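Local atomic coordinates of DNA replication and repair protein RecF (Caldanaerobacter subterraneus subsp. tengcongensis, PDB entry 5Z69), a protein that acts as a recombination mediator in the RecFOR pathway of DNA repair, binding ATP and probably single-stranded DNA. Residues M8-I13 with E48-L53; Y76-V81 with K90-Y95; L193-A198 with L245-L250. One frame throughout, in Å; residues are numbered along the deposited sequence. Where two conformers were deposited one is given.

The three contacts come one after another along the chain. Interactions 1 and 2 sit together, their centres about 8 Å apart. Strands 9-16 and 74-83 are neighbours in one antiparallel sheet, which strand 86-96 continues. Interaction 1 sets helix 43-55 against this sheet, and interaction 2 is the hairpin that extends it. The two touch directly: the backbone of Lys11 and Glu12 pairs with Leu80, and Leu53 packs on Val77. Interaction 3 joins helices 186-222 and 243-256, with its centre about 38 Å and 39 Å from the other two. The first pair thus belongs to the nucleotide-binding part of RecF, while interaction 3 lies in a distant helical region.

Interaction 1 (M8-I13 with E48-L53); sequences MYLKEI and EAIRLL
Ile13 makes three of the five residue contacts here, all through its terminal methyl CD1. Ile13 CD1 lies 3.8 Å from Ile50 CG1, and Leu53 CD2 is 3.9 Å from the same Ile13 CD1. It also reaches the backbone, with Ala49 O 3.9 Å from Ile13 CD1, and touches the Ala49 methyl. The reach comes from an extended side chain. CG1 is anti to the backbone N (chi1 -164°) and CD1 continues the line (chi2 169°), which carries the methyl out to the helix.

Leu10 makes the second set of contacts, one branch to Ile50 and the other to Leu53. Leu10 CD2 packs 3.9 Å from Ile50 CG2. Leu10 CD1 is 4.2 Å from Leu53 CD2, and these two side chains run at about a right angle. Ile50 and Leu53 are therefore each shared by Leu10 and Ile13. All five touching residues are buried, and the contact is made of apolar packing.

The second shell holds both elements in place. Strand 74-83 is the common neighbour, because Val77 touches both Ile13 and Leu53. Backbone hydrogen bonds between Leu80 and both Lys11 and Glu12 hold the strand in its sheet. On the helix, Glu48 takes no part in the packing and forms salt bridges with Arg19 and Arg60. Ile50 also packs on Leu320 of strand 318-321, so the helix lies between the antiparallel sheet and the mixed sheet.

The strand and helix axes approach to 10.5 Å at an angle of 120°. Helix 43-55 starts in the predicted ATP-binding loop with Lys43 and Ser44. This is the P-loop helix of an ABC-type ATPase, packed on its antiparallel sheet.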
ATOM      1  N   MET A   8       9.125  28.869  23.538  1.00 22.43           N
ATOM      2  CA  MET A   8       8.562  28.050  24.596  1.00 24.22           C
ATOM      3  C   MET A   8       9.649  27.777  25.606  1.00 25.78           C
ATOM      4  O   MET A   8      10.801  27.548  25.237  1.00 26.12           O
ATOM      5  CB  MET A   8       8.000  26.724  24.044  1.00 25.68           C
ATOM      6  CG  MET A   8       6.744  26.895  23.217  1.00 27.95           C
ATOM      7  SD  MET A   8       5.257  26.912  24.257  1.00 27.28           S
ATOM      8  CE  MET A   8       3.978  27.313  23.072  1.00 20.76           C
ATOM      9  N   TYR A   9       9.275  27.803  26.879  1.00 21.82           N
ATOM     10  CA  TYR A   9      10.231  27.724  27.970  1.00 26.91           C
ATOM     11  C   TYR A   9       9.501  27.221  29.222  1.00 33.61           C
ATOM     12  O   TYR A   9       8.490  27.785  29.638  1.00 31.09           O
ATOM     13  CB  TYR A   9      10.882  29.094  28.242  1.00 24.48           C
ATOM     14  CG  TYR A   9      11.894  29.092  29.394  1.00 27.94           C
ATOM     15  CD1 TYR A   9      13.210  28.698  29.183  1.00 36.76           C
ATOM     16  CD2 TYR A   9      11.536  29.496  30.675  1.00 26.60           C
ATOM     17  CE1 TYR A   9      14.137  28.699  30.211  1.00 30.23           C
ATOM     18  CE2 TYR A   9      12.466  29.497  31.721  1.00 38.01           C
ATOM     19  CZ  TYR A   9      13.760  29.082  31.476  1.00 31.38           C
ATOM     20  OH  TYR A   9      14.703  29.072  32.479  1.00 41.05           O
ATOM     21  N   LEU A  10      10.027  26.164  29.820  1.00 28.52           N
ATOM     22  CA  LEU A  10       9.457  25.608  31.041  1.00 22.93           C
ATOM     23  C   LEU A  10      10.245  26.143  32.204  1.00 19.34           C
ATOM     24  O   LEU A  10      11.413  25.774  32.386  1.00 24.62           O
ATOM     25  CB  LEU A  10       9.503  24.081  31.003  1.00 20.71           C
ATOM     26  CG  LEU A  10       8.942  23.358  32.230  1.00 30.77           C
ATOM     27  CD1 LEU A  10       7.421  23.588  32.355  1.00 25.39           C
ATOM     28  CD2 LEU A  10       9.285  21.863  32.191  1.00 29.00           C
ATOM     29  N   LYS A  11       9.645  27.038  32.981  1.00 22.12           N
ATOM     30  CA  LYS A  11      10.369  27.672  34.068  1.00 25.95           C
ATOM     31  C   LYS A  11      10.599  26.671  35.170  1.00 32.43           C
ATOM     32  O   LYS A  11      11.658  26.630  35.789  1.00 22.22           O
ATOM     33  CB  LYS A  11       9.599  28.875  34.634  1.00 24.09           C
ATOM     34  CG  LYS A  11       9.077  29.855  33.592  1.00 33.43           C
ATOM     35  CD  LYS A  11       8.420  31.062  34.282  1.00 39.03           C
ATOM     36  CE  LYS A  11       7.918  32.088  33.282  1.00 36.60           C
ATOM     37  NZ  LYS A  11       7.310  33.234  34.015  1.00 31.70           N
ATOM     38  N   GLU A  12       9.584  25.858  35.414  1.00 23.11           N
ATOM     39  CA  GLU A  12       9.629  24.949  36.525  1.00 20.14           C
ATOM     40  C   GLU A  12       8.560  23.895  36.343  1.00 27.11           C
ATOM     41  O   GLU A  12       7.605  24.077  35.575  1.00 22.27           O
ATOM     42  CB  GLU A  12       9.412  25.706  37.869  1.00 20.91           C
ATOM     43  CG  GLU A  12       7.990  26.161  38.040  1.00 32.58           C
ATOM     44  CD  GLU A  12       7.671  26.646  39.449  1.00 38.13           C
ATOM     45  OE1 GLU A  12       8.318  27.604  39.911  1.00 30.06           O
ATOM     46  OE2 GLU A  12       6.771  26.068  40.096  1.00 33.87           O
ATOM     47  N   ILE A  13       8.707  22.792  37.063  1.00 24.46           N
ATOM     48  CA  ILE A  13       7.660  21.791  37.103  1.00 25.77           C
ATOM     49  C   ILE A  13       7.557  21.280  38.532  1.00 21.54           C
ATOM     50  O   ILE A  13       8.561  21.207  39.265  1.00 23.23           O
ATOM     51  CB  ILE A  13       7.926  20.617  36.126  1.00 21.81           C
ATOM     52  CG1 ILE A  13       6.648  19.797  35.881  1.00 25.97           C
ATOM     53  CG2 ILE A  13       9.045  19.719  36.650  1.00 24.15           C
ATOM     54  CD1 ILE A  13       6.775  18.760  34.708  1.00 24.60           C
ATOM     55  N   GLU A  48       8.701  12.217  30.807  1.00 22.90           N
ATOM     56  CA  GLU A  48       7.313  11.840  30.624  1.00 23.27           C
ATOM     57  C   GLU A  48       6.392  12.857  31.312  1.00 26.21           C
ATOM     58  O   GLU A  48       5.339  13.204  30.788  1.00 27.84           O
ATOM     59  CB  GLU A  48       7.065  10.430  31.172  1.00 28.64           C
ATOM     60  CG  GLU A  48       5.636   9.896  31.008  1.00 25.85           C
ATOM     61  CD  GLU A  48       5.496   8.452  31.537  1.00 34.29           C
ATOM     62  OE1 GLU A  48       5.019   7.565  30.790  1.00 35.31           O
ATOM     63  OE2 GLU A  48       5.875   8.208  32.694  1.00 32.54           O
ATOM     64  N   ALA A  49       6.789  13.332  32.485  1.00 23.73           N
ATOM     65  CA  ALA A  49       6.004  14.349  33.184  1.00 28.37           C
ATOM     66  C   ALA A  49       5.995  15.665  32.400  1.00 31.47           C
ATOM     67  O   ALA A  49       4.967  16.331  32.290  1.00 22.56           O
ATOM     68  CB  ALA A  49       6.545  14.561  34.600  1.00 25.35           C
ATOM     69  N   ILE A  50       7.137  16.043  31.845  1.00 25.87           N
ATOM     70  CA  ILE A  50       7.197  17.267  31.052  1.00 32.13           C
ATOM     71  C   ILE A  50       6.377  17.143  29.768  1.00 27.76           C
ATOM     72  O   ILE A  50       5.606  18.038  29.442  1.00 22.63           O
ATOM     73  CB  ILE A  50       8.639  17.635  30.714  1.00 34.62           C
ATOM     74  CG1 ILE A  50       9.384  17.914  32.012  1.00 26.65           C
ATOM     75  CG2 ILE A  50       8.666  18.861  29.800  1.00 27.73           C
ATOM     76  CD1 ILE A  50      10.884  17.835  31.899  1.00 33.58           C
ATOM     77  N   ARG A  51       6.516  16.023  29.057  1.00 20.23           N
ATOM     78  CA  ARG A  51       5.774  15.797  27.813  1.00 25.77           C
ATOM     79  C   ARG A  51       4.261  15.690  28.033  1.00 28.36           C
ATOM     80  O   ARG A  51       3.460  16.018  27.145  1.00 22.18           O
ATOM     81  CB  ARG A  51       6.306  14.534  27.133  1.00 27.15           C
ATOM     82  CG  ARG A  51       5.607  14.152  25.837  1.00 33.00           C
ATOM     83  CD  ARG A  51       5.821  15.155  24.720  1.00 32.46           C
ATOM     84  NE  ARG A  51       5.328  14.612  23.452  1.00 34.60           N
ATOM     85  CZ  ARG A  51       5.112  15.310  22.341  1.00 35.58           C
ATOM     86  NH1 ARG A  51       5.358  16.617  22.298  1.00 32.59           N
ATOM     87  NH2 ARG A  51       4.646  14.690  21.260  1.00 34.51           N
ATOM     88  N   LEU A  52       3.868  15.241  29.223  1.00 26.50           N
ATOM     89  CA  LEU A  52       2.458  15.198  29.615  1.00 30.18           C
ATOM     90  C   LEU A  52       1.762  16.563  29.501  1.00 20.66           C
ATOM     91  O   LEU A  52       0.581  16.655  29.125  1.00 24.56           O
ATOM     92  CB  LEU A  52       2.344  14.677  31.057  1.00 26.39           C
ATOM     93  CG  LEU A  52       0.960  14.694  31.719  1.00 25.79           C
ATOM     94  CD1 LEU A  52       0.167  13.475  31.218  1.00 32.01           C
ATOM     95  CD2 LEU A  52       1.077  14.692  33.256  1.00 20.39           C
ATOM     96  N   LEU A  53       2.489  17.622  29.868  1.00 25.38           N
ATOM     97  CA  LEU A  53       1.984  19.002  29.813  1.00 24.52           C
ATOM     98  C   LEU A  53       1.709  19.442  28.369  1.00 25.79           C
ATOM     99  O   LEU A  53       0.910  20.351  28.146  1.00 23.85           O
ATOM    100  CB  LEU A  53       2.971  19.993  30.492  1.00 23.68           C
ATOM    101  CG  LEU A  53       3.074  20.105  32.027  1.00 37.55           C
ATOM    102  CD1 LEU A  53       3.231  18.772  32.512  1.00 27.55           C
ATOM    103  CD2 LEU A  53       4.310  20.831  32.470  1.00 38.30           C
TER

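Interaction 2 (Y76-V81 with K90-Y95); sequences YVRGLV and KIEFGY
The Tyr76 ring meets Glu92 and Gly94 at its edge. Glu92 OE2 lies in the ring plane beside the hydroxyl, and Gly94 CA is near that plane at 4.2 Å from Tyr76 CD1. The carboxylate of Glu92 is turned almost square to the ring, with the planes 83° apart. Tyr76 OH donates to Glu92 OE2 at 2.5 Å, a short bond that uses the anti lone pair of the oxygen. With CG anti to the backbone N (chi1 171°), the Tyr76 ring leans across to the partner strand.

Arg78, deposited in two conformers, may add to this cluster. In the one modelled here, Arg78 NH2 donates to Tyr76 OH at 3.2 Å, with the hydroxyl tilted from the guanidinium plane. Farther along the same face, Leu80 CD2 packs 3.8 Å from Lys90 CG, and the two side chains lie alongside each other.

The backbone pairing is regular and antiparallel. Val77 with Phe93 and Gly79 with Ile91 are hydrogen-bonded pairs, each with two bonds. The straightest is Ile91 N to Gly79 O, 2.9 Å with an angle of 176° at the hydrogen. The face bearing Val77, Ile91 and Phe93 is buried. There Val77 and Phe93 both touch Leu52 of helix 43-55, and Ile91 packs on Phe120.

This beta hairpin thus has a buried, apolar inner face and a partly exposed outer one with Tyr76, Arg78, Lys90 and Glu92 as well as Leu80. In the modelled conformer, the arginine would probably make the Tyr76 hydroxyl a better donor to Glu92.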
ATOM      1  N   TYR A  76      -0.171  14.329  40.269  1.00 23.98           N
ATOM      2  CA  TYR A  76      -0.414  15.708  39.949  1.00 23.01           C
ATOM      3  C   TYR A  76       0.847  16.315  39.389  1.00 21.97           C
ATOM      4  O   TYR A  76       1.933  16.162  39.966  1.00 22.16           O
ATOM      5  CB  TYR A  76      -0.879  16.457  41.204  1.00 28.78           C
ATOM      6  CG  TYR A  76      -0.972  17.968  41.053  1.00 26.28           C
ATOM      7  CD1 TYR A  76      -2.040  18.554  40.384  1.00 25.37           C
ATOM      8  CD2 TYR A  76       0.001  18.797  41.576  1.00 25.23           C
ATOM      9  CE1 TYR A  76      -2.146  19.946  40.270  1.00 25.77           C
ATOM     10  CE2 TYR A  76      -0.101  20.200  41.469  1.00 24.97           C
ATOM     11  CZ  TYR A  76      -1.191  20.752  40.826  1.00 22.64           C
ATOM     12  OH  TYR A  76      -1.312  22.110  40.666  1.00 27.08           O
ATOM     13  N   VAL A  77       0.709  17.001  38.260  1.00 24.16           N
ATOM     14  CA  VAL A  77       1.848  17.697  37.657  1.00 21.82           C
ATOM     15  C   VAL A  77       1.454  19.133  37.365  1.00 21.91           C
ATOM     16  O   VAL A  77       0.372  19.372  36.809  1.00 22.12           O
ATOM     17  CB  VAL A  77       2.327  16.999  36.361  1.00 35.36           C
ATOM     18  CG1 VAL A  77       3.522  17.736  35.765  1.00 21.88           C
ATOM     19  CG2 VAL A  77       2.701  15.543  36.632  1.00 26.03           C
ATOM     20  N   ARG A  78       2.323  20.075  37.733  1.00 22.74           N
ATOM     21  CA  ARG A  78       2.101  21.494  37.431  0.57 25.71           C
ATOM     22  C   ARG A  78       3.338  22.111  36.823  1.00 28.45           C
ATOM     23  O   ARG A  78       4.438  22.034  37.377  1.00 22.20           O
ATOM     24  CB  ARG A  78       1.727  22.336  38.655  0.57 23.97           C
ATOM     25  CG  ARG A  78       1.805  23.853  38.318  0.57 17.79           C
ATOM     26  CD  ARG A  78       2.081  24.764  39.544  0.57 28.48           C
ATOM     27  NE  ARG A  78       1.258  24.300  40.622  0.57 27.54           N
ATOM     28  CZ  ARG A  78       1.641  24.025  41.862  0.57 21.46           C
ATOM     29  NH1 ARG A  78       2.878  24.231  42.305  0.57 16.05           N
ATOM     30  NH2 ARG A  78       0.721  23.548  42.667  0.57 16.54           N
ATOM     31  N   GLY A  79       3.154  22.706  35.651  1.00 22.18           N
ATOM     32  CA  GLY A  79       4.245  23.383  34.961  1.00 21.73           C
ATOM     33  C   GLY A  79       3.930  24.859  34.831  1.00 24.63           C
ATOM     34  O   GLY A  79       2.764  25.248  34.647  1.00 22.67           O
ATOM     35  N   LEU A  80       4.965  25.685  34.921  1.00 19.57           N
ATOM     36  CA  LEU A  80       4.831  27.105  34.608  1.00 18.75           C
ATOM     37  C   LEU A  80       5.633  27.334  33.332  1.00 24.55           C
ATOM     38  O   LEU A  80       6.817  27.038  33.264  1.00 26.67           O
ATOM     39  CB  LEU A  80       5.329  27.993  35.755  1.00 19.67           C
ATOM     40  CG  LEU A  80       4.663  27.837  37.151  1.00 31.29           C
ATOM     41  CD1 LEU A  80       5.294  28.762  38.211  1.00 24.91           C
ATOM     42  CD2 LEU A  80       3.159  28.083  37.117  1.00 24.43           C
ATOM     43  N   VAL A  81       4.981  27.824  32.298  1.00 20.76           N
ATOM     44  CA  VAL A  81       5.672  27.932  31.023  1.00 26.13           C
ATOM     45  C   VAL A  81       5.612  29.366  30.515  1.00 27.58           C
ATOM     46  O   VAL A  81       4.720  30.143  30.867  1.00 26.77           O
ATOM     47  CB  VAL A  81       5.089  26.962  29.930  1.00 27.93           C
ATOM     48  CG1 VAL A  81       4.916  25.536  30.472  1.00 24.74           C
ATOM     49  CG2 VAL A  81       3.781  27.483  29.360  1.00 35.14           C
ATOM     50  N   LYS A  90       0.136  28.800  33.515  1.00 24.27           N
ATOM     51  CA  LYS A  90       0.117  27.668  34.439  1.00 21.54           C
ATOM     52  C   LYS A  90      -0.625  26.499  33.819  1.00 22.48           C
ATOM     53  O   LYS A  90      -1.769  26.634  33.378  1.00 28.77           O
ATOM     54  CB  LYS A  90      -0.530  28.062  35.793  1.00 19.66           C
ATOM     55  CG  LYS A  90      -0.420  26.929  36.860  1.00 24.98           C
ATOM     56  CD  LYS A  90      -1.395  27.101  38.056  1.00 31.08           C
ATOM     57  CE  LYS A  90      -1.228  28.419  38.750  1.00 38.88           C
ATOM     58  NZ  LYS A  90      -2.148  28.523  39.931  1.00 40.08           N
ATOM     59  N   ILE A  91       0.021  25.343  33.769  1.00 21.50           N
ATOM     60  CA  ILE A  91      -0.635  24.170  33.229  1.00 19.35           C
ATOM     61  C   ILE A  91      -0.638  23.082  34.275  1.00 20.24           C
ATOM     62  O   ILE A  91       0.424  22.623  34.720  1.00 23.58           O
ATOM     63  CB  ILE A  91       0.074  23.647  31.943  1.00 14.65           C
ATOM     64  CG1 ILE A  91       0.165  24.750  30.876  1.00 19.59           C
ATOM     65  CG2 ILE A  91      -0.631  22.365  31.395  1.00 18.78           C
ATOM     66  CD1 ILE A  91       0.874  24.230  29.580  1.00 21.21           C
ATOM     67  N   GLU A  92      -1.838  22.666  34.662  1.00 22.21           N
ATOM     68  CA  GLU A  92      -2.002  21.632  35.683  1.00 26.46           C
ATOM     69  C   GLU A  92      -2.690  20.383  35.177  1.00 25.48           C
ATOM     70  O   GLU A  92      -3.713  20.460  34.488  1.00 22.98           O
ATOM     71  CB  GLU A  92      -2.819  22.164  36.847  1.00 22.94           C
ATOM     72  CG  GLU A  92      -2.237  23.370  37.528  1.00 29.37           C
ATOM     73  CD  GLU A  92      -3.221  23.909  38.525  1.00 28.72           C
ATOM     74  OE1 GLU A  92      -4.123  24.646  38.082  1.00 28.64           O
ATOM     75  OE2 GLU A  92      -3.141  23.544  39.731  1.00 27.50           O
ATOM     76  N   PHE A  93      -2.175  19.233  35.591  1.00 21.98           N
ATOM     77  CA  PHE A  93      -2.741  17.939  35.181  1.00 21.42           C
ATOM     78  C   PHE A  93      -2.808  17.031  36.400  1.00 24.55           C
ATOM     79  O   PHE A  93      -1.771  16.611  36.920  1.00 24.67           O
ATOM     80  CB  PHE A  93      -1.879  17.305  34.095  1.00 21.76           C
ATOM     81  CG  PHE A  93      -2.526  16.150  33.375  1.00 21.23           C
ATOM     82  CD1 PHE A  93      -2.796  14.945  34.035  1.00 22.08           C
ATOM     83  CD2 PHE A  93      -2.830  16.243  32.028  1.00 24.45           C
ATOM     84  CE1 PHE A  93      -3.387  13.849  33.343  1.00 26.63           C
ATOM     85  CE2 PHE A  93      -3.417  15.150  31.325  1.00 26.74           C
ATOM     86  CZ  PHE A  93      -3.692  13.965  31.991  1.00 32.44           C
ATOM     87  N   GLY A  94      -4.023  16.771  36.876  1.00 25.73           N
ATOM     88  CA  GLY A  94      -4.235  15.891  38.010  1.00 27.47           C
ATOM     89  C   GLY A  94      -5.018  14.658  37.550  1.00 34.46           C
ATOM     90  O   GLY A  94      -5.994  14.769  36.813  1.00 29.61           O
ATOM     91  N   TYR A  95      -4.579  13.475  37.953  1.00 32.21           N
ATOM     92  CA  TYR A  95      -5.334  12.254  37.637  1.00 28.06           C
ATOM     93  C   TYR A  95      -5.546  11.391  38.880  1.00 27.01           C
ATOM     94  O   TYR A  95      -4.584  11.114  39.585  1.00 29.95           O
ATOM     95  CB  TYR A  95      -4.623  11.431  36.572  1.00 27.81           C
ATOM     96  CG  TYR A  95      -5.245  10.050  36.327  1.00 34.35           C
ATOM     97  CD1 TYR A  95      -6.355   9.897  35.502  1.00 37.86           C
ATOM     98  CD2 TYR A  95      -4.710   8.908  36.918  1.00 33.63           C
ATOM     99  CE1 TYR A  95      -6.929   8.632  35.277  1.00 35.95           C
ATOM    100  CE2 TYR A  95      -5.270   7.643  36.700  1.00 30.87           C
ATOM    101  CZ  TYR A  95      -6.376   7.514  35.878  1.00 33.91           C
ATOM    102  OH  TYR A  95      -6.915   6.261  35.661  1.00 45.71           O
TER

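Interaction 3 (L193-A198 with L245-L250); sequences LAEYGA and LIREKL
Glu195 and Arg247 both send CG anti to their backbone N, with chi1 of 173° for the glutamate. Both chains then run outward side by side. Arg247 stays extended from CG to NE, which carries its guanidinium over Glu195. One face of that group lies on the aliphatic part of the glutamate, with Glu195 CB 3.4 Å from the plane and over its centre. The carboxylate stands almost square to the guanidinium, 87° between the planes. A salt bridge joins Glu195 OE1 to Arg247 NH1 at 3.0 Å. An alanine in place of Glu195 keeps CB under the guanidinium, but Arg247 would probably be left without its charged mate and free to swing away.

Beneath this bridge the helices pack through small residues. Ala194 CB rests 3.5 Å from Arg247 O and also touches Leu250 CB. Ala198 CB lies 3.9 Å from Ile246 CG2. The axes come within 8.2 Å, at 135° between their directions. This is a close helix-helix crossing, made by the long helix 186-222 and helix 243-256 in the helical region of RecF, away from the nucleotide.

Leu250 CD1 presses against the backbone at Gly197, 3.5 Å from Ala198 N. Gly197 leaves room for this methyl, since a CB there would be tight against it. Leu250 and Ile246 also touch Ile201, one turn farther along helix 186-222. The bridge lies at the margin of this buried packing, where Arg247 is exposed. On the outer side of helix 243-256, Leu245 packs on Gln268 of the second subunit.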
ATOM      1  N   LEU A 193     -19.049   9.484   7.567  1.00 43.99           N
ATOM      2  CA  LEU A 193     -17.669   8.992   7.590  1.00 40.43           C
ATOM      3  C   LEU A 193     -16.891   9.412   6.356  1.00 38.22           C
ATOM      4  O   LEU A 193     -15.680   9.625   6.426  1.00 40.41           O
ATOM      5  CB  LEU A 193     -17.630   7.463   7.706  1.00 36.57           C
ATOM      6  CG  LEU A 193     -17.949   6.864   9.075  1.00 45.32           C
ATOM      7  CD1 LEU A 193     -17.988   5.343   8.980  1.00 48.95           C
ATOM      8  CD2 LEU A 193     -16.955   7.317  10.153  1.00 33.54           C
ATOM      9  N   ALA A 194     -17.581   9.508   5.222  1.00 37.44           N
ATOM     10  CA  ALA A 194     -16.922   9.841   3.967  1.00 43.07           C
ATOM     11  C   ALA A 194     -16.578  11.329   3.944  1.00 43.74           C
ATOM     12  O   ALA A 194     -15.500  11.738   3.501  1.00 33.64           O
ATOM     13  CB  ALA A 194     -17.816   9.460   2.767  1.00 41.09           C
ATOM     14  N   GLU A 195     -17.498  12.141   4.442  1.00 41.55           N
ATOM     15  CA  GLU A 195     -17.238  13.567   4.542  1.00 44.30           C
ATOM     16  C   GLU A 195     -16.060  13.854   5.463  1.00 39.92           C
ATOM     17  O   GLU A 195     -15.146  14.591   5.096  1.00 44.77           O
ATOM     18  CB  GLU A 195     -18.472  14.305   5.031  1.00 43.97           C
ATOM     19  CG  GLU A 195     -18.214  15.774   5.323  1.00 54.06           C
ATOM     20  CD  GLU A 195     -19.378  16.410   6.038  1.00 62.90           C
ATOM     21  OE1 GLU A 195     -20.366  16.760   5.362  1.00 67.12           O
ATOM     22  OE2 GLU A 195     -19.313  16.543   7.279  1.00 72.03           O
ATOM     23  N   TYR A 196     -16.074  13.273   6.659  1.00 45.60           N
ATOM     24  CA  TYR A 196     -14.996  13.538   7.608  1.00 39.30           C
ATOM     25  C   TYR A 196     -13.718  12.843   7.175  1.00 40.34           C
ATOM     26  O   TYR A 196     -12.630  13.400   7.310  1.00 36.99           O
ATOM     27  CB  TYR A 196     -15.398  13.111   9.019  1.00 34.27           C
ATOM     28  CG  TYR A 196     -16.230  14.166   9.720  1.00 42.59           C
ATOM     29  CD1 TYR A 196     -15.664  15.011  10.659  1.00 48.75           C
ATOM     30  CD2 TYR A 196     -17.574  14.334   9.411  1.00 45.27           C
ATOM     31  CE1 TYR A 196     -16.421  15.980  11.292  1.00 47.61           C
ATOM     32  CE2 TYR A 196     -18.336  15.288  10.031  1.00 48.25           C
ATOM     33  CZ  TYR A 196     -17.756  16.111  10.975  1.00 50.98           C
ATOM     34  OH  TYR A 196     -18.523  17.069  11.589  1.00 54.12           O
ATOM     35  N   GLY A 197     -13.850  11.639   6.623  1.00 36.09           N
ATOM     36  CA  GLY A 197     -12.700  10.928   6.091  1.00 36.31           C
ATOM     37  C   GLY A 197     -11.984  11.694   4.990  1.00 31.98           C
ATOM     38  O   GLY A 197     -10.753  11.705   4.913  1.00 31.81           O
ATOM     39  N   ALA A 198     -12.753  12.350   4.134  1.00 33.33           N
ATOM     40  CA  ALA A 198     -12.162  13.115   3.044  1.00 35.76           C
ATOM     41  C   ALA A 198     -11.380  14.327   3.579  1.00 38.37           C
ATOM     42  O   ALA A 198     -10.259  14.620   3.137  1.00 38.15           O
ATOM     43  CB  ALA A 198     -13.256  13.567   2.040  1.00 34.75           C
ATOM     44  N   LEU A 245     -14.281  14.235  -5.012  1.00 55.69           N
ATOM     45  CA  LEU A 245     -13.957  12.927  -5.576  1.00 50.42           C
ATOM     46  C   LEU A 245     -13.663  11.916  -4.471  1.00 51.55           C
ATOM     47  O   LEU A 245     -14.168  10.789  -4.499  1.00 52.79           O
ATOM     48  CB  LEU A 245     -12.763  13.052  -6.528  1.00 49.54           C
ATOM     49  CG  LEU A 245     -12.324  11.856  -7.377  1.00 56.33           C
ATOM     50  CD1 LEU A 245     -13.420  11.423  -8.330  1.00 57.76           C
ATOM     51  CD2 LEU A 245     -11.068  12.225  -8.152  1.00 58.99           C
ATOM     52  N   ILE A 246     -12.865  12.331  -3.488  1.00 53.74           N
ATOM     53  CA  ILE A 246     -12.477  11.455  -2.385  1.00 46.03           C
ATOM     54  C   ILE A 246     -13.687  11.045  -1.565  1.00 43.83           C
ATOM     55  O   ILE A 246     -13.829   9.889  -1.171  1.00 38.35           O
ATOM     56  CB  ILE A 246     -11.447  12.126  -1.471  1.00 48.56           C
ATOM     57  CG1 ILE A 246     -10.148  12.379  -2.242  1.00 45.13           C
ATOM     58  CG2 ILE A 246     -11.181  11.254  -0.252  1.00 42.02           C
ATOM     59  CD1 ILE A 246      -9.329  13.529  -1.665  1.00 47.74           C
ATOM     60  N   ARG A 247     -14.571  11.998  -1.315  1.00 46.42           N
ATOM     61  CA  ARG A 247     -15.810  11.706  -0.616  1.00 42.93           C
ATOM     62  C   ARG A 247     -16.593  10.595  -1.316  1.00 41.62           C
ATOM     63  O   ARG A 247     -17.037   9.637  -0.689  1.00 40.60           O
ATOM     64  CB  ARG A 247     -16.650  12.963  -0.534  1.00 44.83           C
ATOM     65  CG  ARG A 247     -17.687  12.959   0.545  1.00 57.51           C
ATOM     66  CD  ARG A 247     -18.090  14.388   0.863  1.00 49.21           C
ATOM     67  NE  ARG A 247     -19.364  14.433   1.568  1.00 65.83           N
ATOM     68  CZ  ARG A 247     -19.904  15.545   2.061  1.00 73.20           C
ATOM     69  NH1 ARG A 247     -21.070  15.495   2.692  1.00 79.56           N
ATOM     70  NH2 ARG A 247     -19.275  16.704   1.925  1.00 72.49           N
ATOM     71  N   GLU A 248     -16.769  10.735  -2.624  1.00 45.88           N
ATOM     72  CA  GLU A 248     -17.547   9.761  -3.385  1.00 47.59           C
ATOM     73  C   GLU A 248     -16.896   8.383  -3.367  1.00 42.28           C
ATOM     74  O   GLU A 248     -17.576   7.378  -3.195  1.00 41.17           O
ATOM     75  CB  GLU A 248     -17.739  10.233  -4.828  1.00 58.89           C
ATOM     76  CG  GLU A 248     -19.194  10.476  -5.202  1.00 70.05           C
ATOM     77  CD  GLU A 248     -20.101   9.313  -4.838  1.00 72.84           C
ATOM     78  OE1 GLU A 248     -20.765   9.381  -3.781  1.00 81.67           O
ATOM     79  OE2 GLU A 248     -20.152   8.332  -5.609  1.00 70.65           O
ATOM     80  N   LYS A 249     -15.578   8.340  -3.531  1.00 39.89           N
ATOM     81  CA  LYS A 249     -14.870   7.066  -3.498  1.00 43.31           C
ATOM     82  C   LYS A 249     -15.011   6.373  -2.140  1.00 48.06           C
ATOM     83  O   LYS A 249     -15.294   5.171  -2.084  1.00 43.27           O
ATOM     84  CB  LYS A 249     -13.393   7.267  -3.860  1.00 48.51           C
ATOM     85  CG  LYS A 249     -13.191   7.713  -5.326  1.00 49.21           C
ATOM     86  CD  LYS A 249     -11.743   7.581  -5.814  1.00 53.99           C
ATOM     87  CE  LYS A 249     -11.512   6.273  -6.587  1.00 53.99           C
ATOM     88  NZ  LYS A 249     -10.228   5.579  -6.184  1.00 43.96           N
ATOM     89  N   LEU A 250     -14.849   7.137  -1.056  1.00 45.61           N
ATOM     90  CA  LEU A 250     -14.965   6.607   0.300  1.00 47.01           C
ATOM     91  C   LEU A 250     -16.355   6.059   0.542  1.00 41.22           C
ATOM     92  O   LEU A 250     -16.514   4.977   1.101  1.00 38.07           O
ATOM     93  CB  LEU A 250     -14.644   7.691   1.357  1.00 40.82           C
ATOM     94  CG  LEU A 250     -13.191   8.157   1.494  1.00 38.92           C
ATOM     95  CD1 LEU A 250     -13.060   9.260   2.569  1.00 34.37           C
ATOM     96  CD2 LEU A 250     -12.263   6.985   1.806  1.00 30.88           C
TER